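Local coordinates for protein xyloglucan-specific endo-beta-1,4-glucanase (Uncultured bacterium, PDB 4W88) that probably cleaves internal beta-1,4-glucosidic bonds in the backbone of the plant cell-wall polysaccharide xyloglucan, as a family 5 glycoside hydrolase from a rumen metagenome, at residues L222-P227 with N254-Y259. The protein carries 1 engineered substitution. Residues are numbered along the deposited sequence; the frame is centred on the assembly and turned at random.
Sequences LHTYTP and NNIKKY
Leu-222 and Ile-256 meet tip to tip in the layer where a TIM barrel joins its inner sheet to its outer helices, here within a beta-alpha-beta crossover. Strand 218-223 runs into a long connection, helix 246-261 returns along the outside, and strand 267-272 then takes its place beside the first. Ile-256 is a worked example of how a helix residue reaches the barrel wall. Its CB points toward the strand, and there the side chain forks. CG1 lies beside the backbone N, anti to the carbonyl carbon (chi1 -65°), and brings the longer branch to Leu-222; Leu-222 CD1 lies 3.7 Å from Ile-256 CG1. The shorter branch, CG2, stands 4.2 Å from the same Leu-222 CD1 and so flanks that methyl more loosely. Further out, the nearly extended second torsion (164°) carries Ile-256 CD1 on to two partners: Leu-222 CD1 at 3.8 Å and, more distantly, the methyl of Thr-224.

Side chains alternate as the chain leaves the strand: Leu-222 and Thr-224 point toward the helix, whereas His-223 between them turns to the pocket side, hydrogen-bonding through ND1 to Glu-149 OE2, a residue of the glycan site. Just beyond, Tyr-225 centres an inverse gamma turn and touches a bound glucose, so the apolar contact lies close to the sugar site, the Thr-224 side chain being about 7 Å from a bound glucose at nearest atoms. Thr-224 divides its side chain by polarity: OG1 hydrogen-bonds to Tyr-290 OH of helix 280-295, satisfying a buried hydroxyl, while the methyl serves the hydrophobic layer. Thr-226 OG1 adds a polar link to helix 246-261, hydrogen-bonded to Gln-252 OE1, one turn before Ile-256. No hydrogen bond links segments 222-227 and 254-259 themselves; the longer of their two residue contacts is Thr-224 CG2 to Ile-256 CD1, at 4.4 Å.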
loop_
_atom_site.group_PDB
_atom_site.type_symbol
_atom_site.label_atom_id
_atom_site.label_comp_id
_atom_site.label_asym_id
_atom_site.label_seq_id
_atom_site.Cartn_x
_atom_site.Cartn_y
_atom_site.Cartn_z
ATOM N N LEU A 222 -5.029 -3.806 4.023
ATOM C CA LEU A 222 -6.097 -2.830 4.269
ATOM C C LEU A 222 -5.534 -1.443 4.322
ATOM O O LEU A 222 -4.393 -1.267 4.662
ATOM C CB LEU A 222 -6.856 -3.187 5.584
ATOM C CG LEU A 222 -7.410 -4.592 5.580
ATOM C CD1 LEU A 222 -7.831 -4.926 6.971
ATOM C CD2 LEU A 222 -8.590 -4.785 4.581
ATOM N N HIS A 223 -6.384 -0.434 4.077
ATOM C CA HIS A 223 -6.017 0.936 4.296
ATOM C C HIS A 223 -6.972 1.519 5.320
ATOM O O HIS A 223 -8.170 1.447 5.143
ATOM C CB HIS A 223 -6.096 1.772 3.036
ATOM C CG HIS A 223 -5.118 1.390 1.983
ATOM N ND1 HIS A 223 -5.138 1.909 0.687
ATOM C CD2 HIS A 223 -4.045 0.574 2.042
ATOM C CE1 HIS A 223 -4.131 1.395 0.020
ATOM N NE2 HIS A 223 -3.454 0.606 0.822
ATOM N N THR A 224 -6.402 2.079 6.395
ATOM C CA THR A 224 -7.177 2.501 7.518
ATOM C C THR A 224 -6.704 3.855 8.006
ATOM O O THR A 224 -5.939 3.979 8.986
ATOM C CB THR A 224 -7.256 1.496 8.674
ATOM O OG1 THR A 224 -5.954 1.088 9.095
ATOM C CG2 THR A 224 -8.027 0.337 8.276
ATOM N N TYR A 225 -7.136 4.851 7.289
ATOM C CA TYR A 225 -6.882 6.257 7.714
ATOM C C TYR A 225 -7.948 6.731 8.719
ATOM O O TYR A 225 -8.724 7.679 8.447
ATOM C CB TYR A 225 -6.927 7.154 6.498
ATOM C CG TYR A 225 -5.804 6.988 5.460
ATOM C CD1 TYR A 225 -5.901 6.075 4.370
ATOM C CD2 TYR A 225 -4.714 7.849 5.469
ATOM C CE1 TYR A 225 -4.892 6.006 3.408
ATOM C CE2 TYR A 225 -3.723 7.812 4.487
ATOM C CZ TYR A 225 -3.840 6.890 3.416
ATOM O OH TYR A 225 -2.865 6.898 2.466
ATOM N N THR A 226 -7.973 6.067 9.853
ATOM C CA THR A 226 -9.127 6.100 10.749
ATOM C C THR A 226 -8.827 6.931 11.995
ATOM O O THR A 226 -7.786 6.731 12.670
ATOM C CB THR A 226 -9.444 4.682 11.156
ATOM O OG1 THR A 226 -9.609 3.898 9.958
ATOM C CG2 THR A 226 -10.677 4.617 12.004
ATOM N N PRO A 227 -9.741 7.838 12.348
ATOM C CA PRO A 227 -11.012 8.170 11.637
ATOM C C PRO A 227 -10.762 9.177 10.509
ATOM O O PRO A 227 -9.894 10.065 10.599
ATOM C CB PRO A 227 -11.857 8.903 12.728
ATOM C CG PRO A 227 -11.079 8.841 13.958
ATOM C CD PRO A 227 -9.635 8.554 13.630
ATOM N N ASN A 254 -11.563 -4.238 15.712
ATOM C CA ASN A 254 -12.174 -5.486 16.192
ATOM C C ASN A 254 -12.751 -6.320 15.059
ATOM O O ASN A 254 -12.781 -7.546 15.133
ATOM C CB ASN A 254 -13.152 -5.176 17.298
ATOM C CG ASN A 254 -12.417 -4.784 18.578
ATOM O OD1 ASN A 254 -11.200 -5.032 18.747
ATOM N ND2 ASN A 254 -13.114 -4.148 19.457
ATOM N N ASN A 255 -13.172 -5.681 13.980
ATOM C CA ASN A 255 -13.569 -6.445 12.820
ATOM C C ASN A 255 -12.388 -7.103 12.106
ATOM O O ASN A 255 -12.468 -8.260 11.667
ATOM C CB ASN A 255 -14.367 -5.583 11.876
ATOM C CG ASN A 255 -15.793 -5.426 12.341
ATOM O OD1 ASN A 255 -16.358 -6.271 13.075
ATOM N ND2 ASN A 255 -16.386 -4.356 11.947
ATOM N N ILE A 256 -11.285 -6.373 11.988
ATOM C CA ILE A 256 -10.063 -6.924 11.433
ATOM C C ILE A 256 -9.616 -8.150 12.270
ATOM O O ILE A 256 -9.259 -9.191 11.708
ATOM C CB ILE A 256 -8.979 -5.843 11.333
ATOM C CG1 ILE A 256 -9.422 -4.759 10.310
ATOM C CG2 ILE A 256 -7.669 -6.448 10.858
ATOM C CD1 ILE A 256 -8.663 -3.439 10.358
ATOM N N LYS A 257 -9.681 -8.028 13.595
ATOM C CA LYS A 257 -9.410 -9.138 14.496
ATOM C C LYS A 257 -10.368 -10.357 14.257
ATOM O O LYS A 257 -9.928 -11.507 14.125
ATOM C CB LYS A 257 -9.507 -8.644 15.962
ATOM C CG LYS A 257 -8.136 -8.442 16.616
ATOM C CD LYS A 257 -8.209 -8.247 18.141
ATOM C CE LYS A 257 -8.189 -9.540 18.884
ATOM N NZ LYS A 257 -6.849 -10.168 18.885
ATOM N N LYS A 258 -11.673 -10.097 14.230
ATOM C CA LYS A 258 -12.667 -11.155 14.089
ATOM C C LYS A 258 -12.422 -11.942 12.811
ATOM O O LYS A 258 -12.465 -13.179 12.781
ATOM C CB LYS A 258 -14.047 -10.505 14.003
ATOM C CG LYS A 258 -15.277 -11.367 14.200
ATOM C CD LYS A 258 -16.391 -10.392 14.582
ATOM C CE LYS A 258 -17.617 -11.063 15.136
ATOM N NZ LYS A 258 -18.475 -11.484 14.002
ATOM N N TYR A 259 -12.208 -11.252 11.720
ATOM C CA TYR A 259 -12.208 -11.952 10.424
ATOM C C TYR A 259 -10.842 -12.389 9.922
ATOM O O TYR A 259 -10.771 -13.248 9.062
ATOM C CB TYR A 259 -12.874 -11.064 9.388
ATOM C CG TYR A 259 -14.373 -10.968 9.540
ATOM C CD1 TYR A 259 -15.194 -11.916 8.942
ATOM C CD2 TYR A 259 -14.970 -9.965 10.287
ATOM C CE1 TYR A 259 -16.561 -11.856 9.084
ATOM C CE2 TYR A 259 -16.357 -9.923 10.445
ATOM C CZ TYR A 259 -17.122 -10.873 9.826
ATOM O OH TYR A 259 -18.467 -10.900 9.912
#